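Halotolerant alpha-type carbonic anhydrase (dCA II) (Dunaliella salina, PDB 1Y7W) catalyses the reversible hydration of carbon dioxide as a zinc-dependent alpha-type carbonic anhydrase that stays tolerant of high salt. Local coordinates at residues D21-M26 with L231-C236; V73-L78 with S220-A225; A181-L186 with K257-V262. One frame throughout, in Å; residues are numbered along the deposited sequence. Where two conformers were deposited one is given.

Contact 1. Residues D21-M26 with L231-C236. With ACY (acetic acid), chain E.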
# COMPACT_ATOMS: atom_id res chain seq x y z
N ASP A 21 1.67 17.68 3.17
CA ASP A 21 2.02 18.94 3.77
C ASP A 21 3.45 19.43 3.76
O ASP A 21 3.76 20.46 3.13
CB ASP A 21 1.41 19.00 5.16
CG ASP A 21 -0.03 19.50 5.11
OD1 ASP A 21 -0.22 20.67 4.68
OD2 ASP A 21 -0.97 18.72 5.46
N GLY A 22 4.33 18.73 4.44
CA GLY A 22 5.70 19.22 4.46
C GLY A 22 6.61 18.64 3.40
O GLY A 22 7.82 18.91 3.46
N TYR A 23 6.06 17.93 2.40
CA TYR A 23 6.92 17.30 1.40
C TYR A 23 6.22 17.03 0.07
O TYR A 23 5.01 17.10 -0.03
CB TYR A 23 7.43 15.98 1.99
CG TYR A 23 6.34 14.97 2.18
CD1 TYR A 23 5.98 14.11 1.14
CD2 TYR A 23 5.59 14.92 3.38
CE1 TYR A 23 4.91 13.23 1.29
CE2 TYR A 23 4.53 14.06 3.53
CZ TYR A 23 4.19 13.21 2.48
OH TYR A 23 3.16 12.34 2.57
N ASP A 24 6.99 16.68 -0.96
CA ASP A 24 6.39 16.35 -2.25
C ASP A 24 7.26 15.27 -2.91
O ASP A 24 8.25 14.81 -2.34
CB ASP A 24 6.28 17.57 -3.16
CG ASP A 24 7.62 18.18 -3.51
OD1 ASP A 24 8.56 17.48 -3.94
OD2 ASP A 24 7.72 19.42 -3.35
N TYR A 25 6.84 14.86 -4.10
CA TYR A 25 7.52 13.79 -4.82
C TYR A 25 8.37 14.24 -5.97
O TYR A 25 8.80 13.41 -6.80
CB TYR A 25 6.50 12.77 -5.33
CG TYR A 25 5.91 11.97 -4.19
CD1 TYR A 25 4.76 12.39 -3.52
CD2 TYR A 25 6.49 10.76 -3.83
CE1 TYR A 25 4.18 11.59 -2.51
CE2 TYR A 25 5.93 9.95 -2.81
CZ TYR A 25 4.79 10.37 -2.18
OH TYR A 25 4.20 9.50 -1.25
N MET A 26 8.66 15.53 -6.03
CA MET A 26 9.47 16.00 -7.13
C MET A 26 10.82 15.29 -7.22
O MET A 26 11.29 15.02 -8.32
CB MET A 26 9.67 17.52 -7.07
CG MET A 26 10.38 18.05 -8.30
SD MET A 26 10.68 19.83 -8.27
CE MET A 26 12.52 19.82 -7.75
N LEU A 231 7.49 3.10 6.75
CA LEU A 231 6.46 3.83 6.00
C LEU A 231 7.27 4.40 4.79
O LEU A 231 8.47 4.73 4.93
CB LEU A 231 5.92 5.06 6.77
CG LEU A 231 5.20 4.64 8.06
CD1 LEU A 231 4.79 5.86 8.89
CD2 LEU A 231 4.00 3.87 7.66
N THR A 232 6.60 4.57 3.65
CA THR A 232 7.31 5.13 2.48
C THR A 232 6.99 6.63 2.31
O THR A 232 7.27 7.22 1.28
CB THR A 232 6.97 4.35 1.18
OG1 THR A 232 5.58 4.50 0.91
CG2 THR A 232 7.33 2.85 1.33
N THR A 233 6.37 7.25 3.34
CA THR A 233 6.10 8.66 3.35
C THR A 233 6.65 9.15 4.69
O THR A 233 6.76 8.34 5.64
CB THR A 233 4.57 8.99 3.38
OG1 THR A 233 3.93 8.29 4.46
CG2 THR A 233 3.90 8.56 2.04
N PRO A 234 7.02 10.44 4.77
CA PRO A 234 7.54 10.93 6.08
C PRO A 234 6.44 10.70 7.17
O PRO A 234 5.28 10.86 6.85
CB PRO A 234 7.76 12.41 5.83
CG PRO A 234 8.25 12.45 4.34
CD PRO A 234 7.28 11.44 3.68
N GLY A 235 6.79 10.43 8.44
CA GLY A 235 8.16 10.38 8.94
C GLY A 235 9.01 9.12 8.70
O GLY A 235 10.00 8.94 9.39
N CYS A 236 8.61 8.24 7.75
CA CYS A 236 9.39 7.05 7.42
C CYS A 236 9.62 6.11 8.61
O CYS A 236 10.62 5.44 8.67
CB CYS A 236 10.76 7.47 6.89
SG CYS A 236 10.64 8.63 5.49
C ACY E . 2.95 2.83 3.65
O ACY E . 2.32 2.40 2.59
OXT ACY E . 4.00 3.48 3.59
CH3 ACY E . 2.28 2.50 4.97
O HOH W 1 5.55 7.31 -0.85
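Pro234 lays its ring flank over one face of Tyr23: CD stands 3.6 Å from the centroid of the Tyr23 ring and only 4° off the ring normal, a CH-pi contact centred on the aromatic ring. Pro234 CG sits toward the base of the same ring, 3.8 Å from Tyr23 CD2. With CG tucked between its own backbone N and carbonyl carbon (chi1 67°), Tyr23 points at the 231-236 loop, and its OH ends 3.7 Å from Thr233 CB. Tyr25 comes in beside it, its OH 3.4 Å from the methyl CG2 of Thr233, so that two phenol ends converge on one threonine. The hydroxyl of Tyr25 also donates to a water 2.6 Å from OH, lying in the plane of the ring at its edge. That water in turn donates a hydrogen bond to Thr232 O at 2.7 Å and so couples the two loops.

Further out, Trp32 meets the Tyr23 ring edge-to-face and also touches Pro234, while Asp271 accepts from the backbone N of Tyr25. The 231-236 loop is shaped by a bond from Cys236 N to Thr233 O, by the cis peptide between Pro234 and Gly235, and by the disulfide Cys236-Cys46. An acetic acid molecule, probably from the crystallisation liquor, accepts from Thr232 N at its OXT, 2.8 Å away, in a nearly straight bond (167°).

The Thr233 side chain is about 6 Å from the zinc, and Thr232 OG1 is hydrogen-bonded to Glu137. The pairing of Thr232, on this loop beside the metal, with Glu137 from elsewhere in the chain is characteristic of the active site of alpha carbonic anhydrases.

Contact 2. Residues V73-L78 with S220-A225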
# COMPACT_ATOMS: atom_id res chain seq x y z
N VAL A 73 2.71 -14.26 7.18
CA VAL A 73 1.40 -13.77 7.63
C VAL A 73 0.38 -14.88 7.38
O VAL A 73 0.52 -15.66 6.42
CB VAL A 73 0.96 -12.50 6.88
CG1 VAL A 73 0.83 -12.78 5.40
CG2 VAL A 73 -0.41 -11.95 7.49
N SER A 74 -0.55 -15.05 8.32
CA SER A 74 -1.67 -15.97 8.10
C SER A 74 -2.74 -14.97 7.58
O SER A 74 -3.28 -14.18 8.36
CB SER A 74 -2.15 -16.61 9.42
OG SER A 74 -1.24 -17.64 9.82
N LEU A 75 -3.02 -15.03 6.29
CA LEU A 75 -3.94 -14.10 5.64
C LEU A 75 -5.37 -14.20 6.16
O LEU A 75 -6.10 -13.20 6.11
CB LEU A 75 -3.90 -14.28 4.11
CG LEU A 75 -2.58 -13.90 3.43
CD1 LEU A 75 -2.57 -14.33 1.93
CD2 LEU A 75 -2.39 -12.34 3.54
N ASN A 76 -5.75 -15.38 6.66
CA ASN A 76 -7.08 -15.60 7.22
C ASN A 76 -8.20 -15.00 6.34
O ASN A 76 -8.24 -15.33 5.14
CB ASN A 76 -7.06 -15.11 8.65
CG ASN A 76 -6.19 -16.01 9.53
OD1 ASN A 76 -6.01 -17.18 9.20
ND2 ASN A 76 -5.69 -15.50 10.62
N GLY A 77 -9.02 -14.12 6.92
CA GLY A 77 -10.14 -13.53 6.20
C GLY A 77 -9.79 -12.79 4.94
O GLY A 77 -10.67 -12.65 4.09
N LEU A 78 -8.56 -12.26 4.80
CA LEU A 78 -8.20 -11.57 3.54
C LEU A 78 -8.18 -12.54 2.37
O LEU A 78 -8.43 -12.14 1.25
CB LEU A 78 -6.80 -10.93 3.65
CG LEU A 78 -6.67 -9.92 4.77
CD1 LEU A 78 -5.20 -9.45 4.86
CD2 LEU A 78 -7.60 -8.77 4.58
N SER A 220 -3.65 -13.35 -8.10
CA SER A 220 -3.90 -14.76 -8.38
C SER A 220 -3.00 -15.78 -7.69
O SER A 220 -3.38 -16.95 -7.57
CB SER A 220 -3.90 -14.99 -9.90
OG SER A 220 -2.72 -14.46 -10.50
N SER A 221 -1.83 -15.36 -7.20
CA SER A 221 -0.94 -16.27 -6.50
C SER A 221 -0.61 -15.64 -5.17
O SER A 221 -0.63 -14.41 -5.02
CB SER A 221 0.33 -16.52 -7.34
OG SER A 221 1.43 -16.80 -6.51
N LEU A 222 -0.36 -16.47 -4.17
CA LEU A 222 -0.07 -15.93 -2.85
C LEU A 222 1.43 -15.75 -2.68
O LEU A 222 1.87 -15.43 -1.59
CB LEU A 222 -0.56 -16.87 -1.77
CG LEU A 222 -2.08 -17.00 -1.76
CD1 LEU A 222 -2.47 -17.88 -0.58
CD2 LEU A 222 -2.73 -15.63 -1.65
N LYS A 223 2.20 -15.96 -3.75
CA LYS A 223 3.66 -15.78 -3.62
C LYS A 223 4.02 -14.35 -3.20
O LYS A 223 3.60 -13.41 -3.84
CB LYS A 223 4.36 -16.06 -4.95
CG LYS A 223 4.45 -17.56 -5.23
CD LYS A 223 5.17 -17.87 -6.59
CE LYS A 223 4.29 -17.54 -7.80
NZ LYS A 223 4.72 -18.24 -9.12
N TYR A 224 4.82 -14.19 -2.15
CA TYR A 224 5.23 -12.83 -1.81
C TYR A 224 6.62 -12.77 -1.15
O TYR A 224 7.13 -13.75 -0.60
CB TYR A 224 4.18 -12.16 -0.88
CG TYR A 224 4.18 -12.60 0.58
CD1 TYR A 224 3.32 -13.61 1.03
CD2 TYR A 224 4.99 -11.97 1.52
CE1 TYR A 224 3.26 -13.99 2.40
CE2 TYR A 224 4.95 -12.35 2.92
CZ TYR A 224 4.09 -13.36 3.33
OH TYR A 224 4.06 -13.80 4.66
N ALA A 225 7.17 -11.57 -1.14
CA ALA A 225 8.47 -11.32 -0.54
C ALA A 225 8.19 -10.53 0.75
O ALA A 225 7.51 -9.51 0.69
CB ALA A 225 9.31 -10.48 -1.48
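Tyr224 reaches across to the 73-78 loop and places its hydroxyl where the backbone of Val73 can use it: Val73 N donates to Tyr224 OH over 2.9 Å in an almost straight bond (166°). The Val73 side chain meets the same end of the phenol obliquely, CG1 lying 3.5 Å from Tyr224 OH and 3.9 Å from CZ. Tyr224 points this way because its ring is folded between the backbone N and carbonyl carbon (chi1 76°). Leu222 O lies in the ring plane at the edge.

Tyr224 opens strand 224-229 of the central beta sheet on which the alpha carbonic anhydrase fold is built, next to the outermost strand 287-289, where Tyr289 stacks on its ring. The 73-78 loop packs on this sheet, Val73 touching His243 and Ile115, and Leu75 touching Ile169. A phenylalanine in place of Tyr224 would keep the ring but would probably leave Val73 N without this acceptor and so hold Val73 less firmly.

Leu75 and Leu222 form the second point of touch, running antiparallel alongside each other, with Leu75 CD1 3.8 Å from Leu222 CD2. Before the strand, an ST turn in which Lys223 N donates to Ser221 OG at 3.0 Å bends the chain around Leu222.

Contact 3. Residues A181-L186 with K257-V262; sequences AFLNSL and KLFVDV
Leu186 faces Leu258 on the neighbouring helix, the two side chains set roughly perpendicular. From Leu186 CB, still 4.8 Å from Leu258 CD2, the chain closes in at CG, which lies 4.2 Å from that methyl. One branch continues the contact, Leu186 CD2 standing 4.3 Å from Leu258 CD2; the other, CD1, turns off from it. Both leucines carry CG opposite the backbone N (chi1 -180° in Leu186, 167° in Leu258), which extends each branch point toward the other helix. Leu258 is further covered by Gln187 and Ile190.

The contact pairs helices 181-195 and 253-266, which pack beside the central sheet of the carbonic anhydrase fold. One turn back from Leu186, Leu183 sends CD2 to the edge of the Phe259 ring, near its plane and 4.4 Å from CZ. Leu147 of strand 147-155 touches both Leu183 and Phe259, fitting the helix pair to the sheet. Phe259 also meets the rings of Phe131 and His133, which are interleaved in sequence with the zinc ligands His130 and His132. On the outer side of helix 253-266, Lys257 NZ spans one turn to Asp261 OD1 in a 2.7 Å salt bridge.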
# COMPACT_ATOMS: atom_id res chain seq x y z
N ALA A 181 -10.70 -5.74 -12.91
CA ALA A 181 -12.14 -5.59 -12.60
C ALA A 181 -12.45 -4.57 -11.51
O ALA A 181 -13.36 -3.74 -11.64
CB ALA A 181 -12.73 -6.96 -12.20
N PHE A 182 -11.72 -4.65 -10.41
CA PHE A 182 -11.93 -3.69 -9.34
C PHE A 182 -11.62 -2.26 -9.81
O PHE A 182 -12.37 -1.35 -9.51
CB PHE A 182 -11.08 -3.99 -8.10
CG PHE A 182 -11.19 -2.93 -7.03
CD1 PHE A 182 -10.09 -2.16 -6.70
CD2 PHE A 182 -12.43 -2.61 -6.45
CE1 PHE A 182 -10.20 -1.06 -5.80
CE2 PHE A 182 -12.55 -1.53 -5.56
CZ PHE A 182 -11.43 -0.75 -5.24
N LEU A 183 -10.50 -2.06 -10.51
CA LEU A 183 -10.18 -0.72 -11.00
C LEU A 183 -11.30 -0.24 -11.94
O LEU A 183 -11.72 0.94 -11.95
CB LEU A 183 -8.81 -0.72 -11.73
CG LEU A 183 -7.59 -0.91 -10.76
CD1 LEU A 183 -6.26 -0.78 -11.49
CD2 LEU A 183 -7.70 0.13 -9.60
N ASN A 184 -11.81 -1.17 -12.74
CA ASN A 184 -12.91 -0.75 -13.61
C ASN A 184 -14.12 -0.27 -12.83
O ASN A 184 -14.72 0.74 -13.16
CB ASN A 184 -13.32 -1.87 -14.56
CG ASN A 184 -13.38 -1.38 -15.96
OD1 ASN A 184 -12.33 -1.23 -16.64
ND2 ASN A 184 -14.58 -1.03 -16.41
N SER A 185 -14.49 -0.98 -11.79
CA SER A 185 -15.63 -0.58 -11.02
C SER A 185 -15.38 0.74 -10.35
O SER A 185 -16.25 1.61 -10.38
CB SER A 185 -15.98 -1.65 -9.99
OG SER A 185 -16.88 -1.14 -9.02
N LEU A 186 -14.20 0.91 -9.74
CA LEU A 186 -13.89 2.19 -9.06
C LEU A 186 -13.97 3.37 -10.04
O LEU A 186 -14.55 4.42 -9.76
CB LEU A 186 -12.46 2.12 -8.48
CG LEU A 186 -11.91 3.32 -7.72
CD1 LEU A 186 -12.79 3.54 -6.47
CD2 LEU A 186 -10.47 3.02 -7.28
N LYS A 257 -5.74 6.57 -16.41
CA LYS A 257 -6.19 7.95 -16.56
C LYS A 257 -6.99 8.41 -15.35
O LYS A 257 -6.96 9.59 -15.00
CB LYS A 257 -7.07 8.11 -17.83
CG LYS A 257 -7.73 9.51 -17.98
CD LYS A 257 -8.06 9.84 -19.47
CE LYS A 257 -8.87 11.16 -19.60
NZ LYS A 257 -10.13 11.04 -18.84
N LEU A 258 -7.68 7.48 -14.68
CA LEU A 258 -8.46 7.86 -13.49
C LEU A 258 -7.54 8.57 -12.46
O LEU A 258 -7.93 9.59 -11.87
CB LEU A 258 -9.07 6.62 -12.82
CG LEU A 258 -9.64 6.83 -11.39
CD1 LEU A 258 -10.98 7.57 -11.51
CD2 LEU A 258 -9.90 5.49 -10.70
N PHE A 259 -6.34 8.02 -12.25
CA PHE A 259 -5.41 8.61 -11.29
C PHE A 259 -4.97 10.02 -11.63
O PHE A 259 -4.84 10.87 -10.73
CB PHE A 259 -4.21 7.65 -11.07
CG PHE A 259 -4.63 6.34 -10.46
CD1 PHE A 259 -4.68 5.18 -11.22
CD2 PHE A 259 -5.02 6.29 -9.13
CE1 PHE A 259 -5.11 3.99 -10.66
CE2 PHE A 259 -5.45 5.11 -8.55
CZ PHE A 259 -5.49 3.94 -9.32
N VAL A 260 -4.74 10.28 -12.91
CA VAL A 260 -4.37 11.64 -13.32
C VAL A 260 -5.55 12.60 -13.14
O VAL A 260 -5.42 13.71 -12.58
CB VAL A 260 -3.99 11.71 -14.82
CG1 VAL A 260 -3.42 13.09 -15.13
CG2 VAL A 260 -3.06 10.68 -15.15
N ASP A 261 -6.71 12.20 -13.65
CA ASP A 261 -7.88 13.04 -13.53
C ASP A 261 -8.17 13.47 -12.08
O ASP A 261 -8.39 14.64 -11.78
CB ASP A 261 -9.09 12.32 -14.12
CG ASP A 261 -9.05 12.21 -15.67
OD1 ASP A 261 -9.85 11.43 -16.19
OD2 ASP A 261 -8.21 12.89 -16.36
N VAL A 262 -8.16 12.50 -11.18
CA VAL A 262 -8.42 12.72 -9.78
C VAL A 262 -7.30 13.51 -9.14
O VAL A 262 -7.54 14.51 -8.43
CB VAL A 262 -8.58 11.31 -9.08
CG1 VAL A 262 -8.65 11.45 -7.54
CG2 VAL A 262 -9.88 10.66 -9.66

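How the contacts relate
Contacts 1 and 2 lie on opposite sides of the chain's centre, their own centres 28 Å apart, and contact 3 stands 24 Å from each; none touches another, the nearest atoms being about 11 to 12 Å apart. Contact 1 lies nearest the zinc, with the Thr233 side chain about 6 Å away, whereas the Phe259 side chain of contact 3 is about 12 Å from the metal. Strand 224-229 joins two of the sites, starting in contact 2 and leading into the 231-236 loop of contact 1. In sequence, contact 2 is nested within the span closed by contact 1, while contact 3 crosses both, its 257-262 segment following the other five.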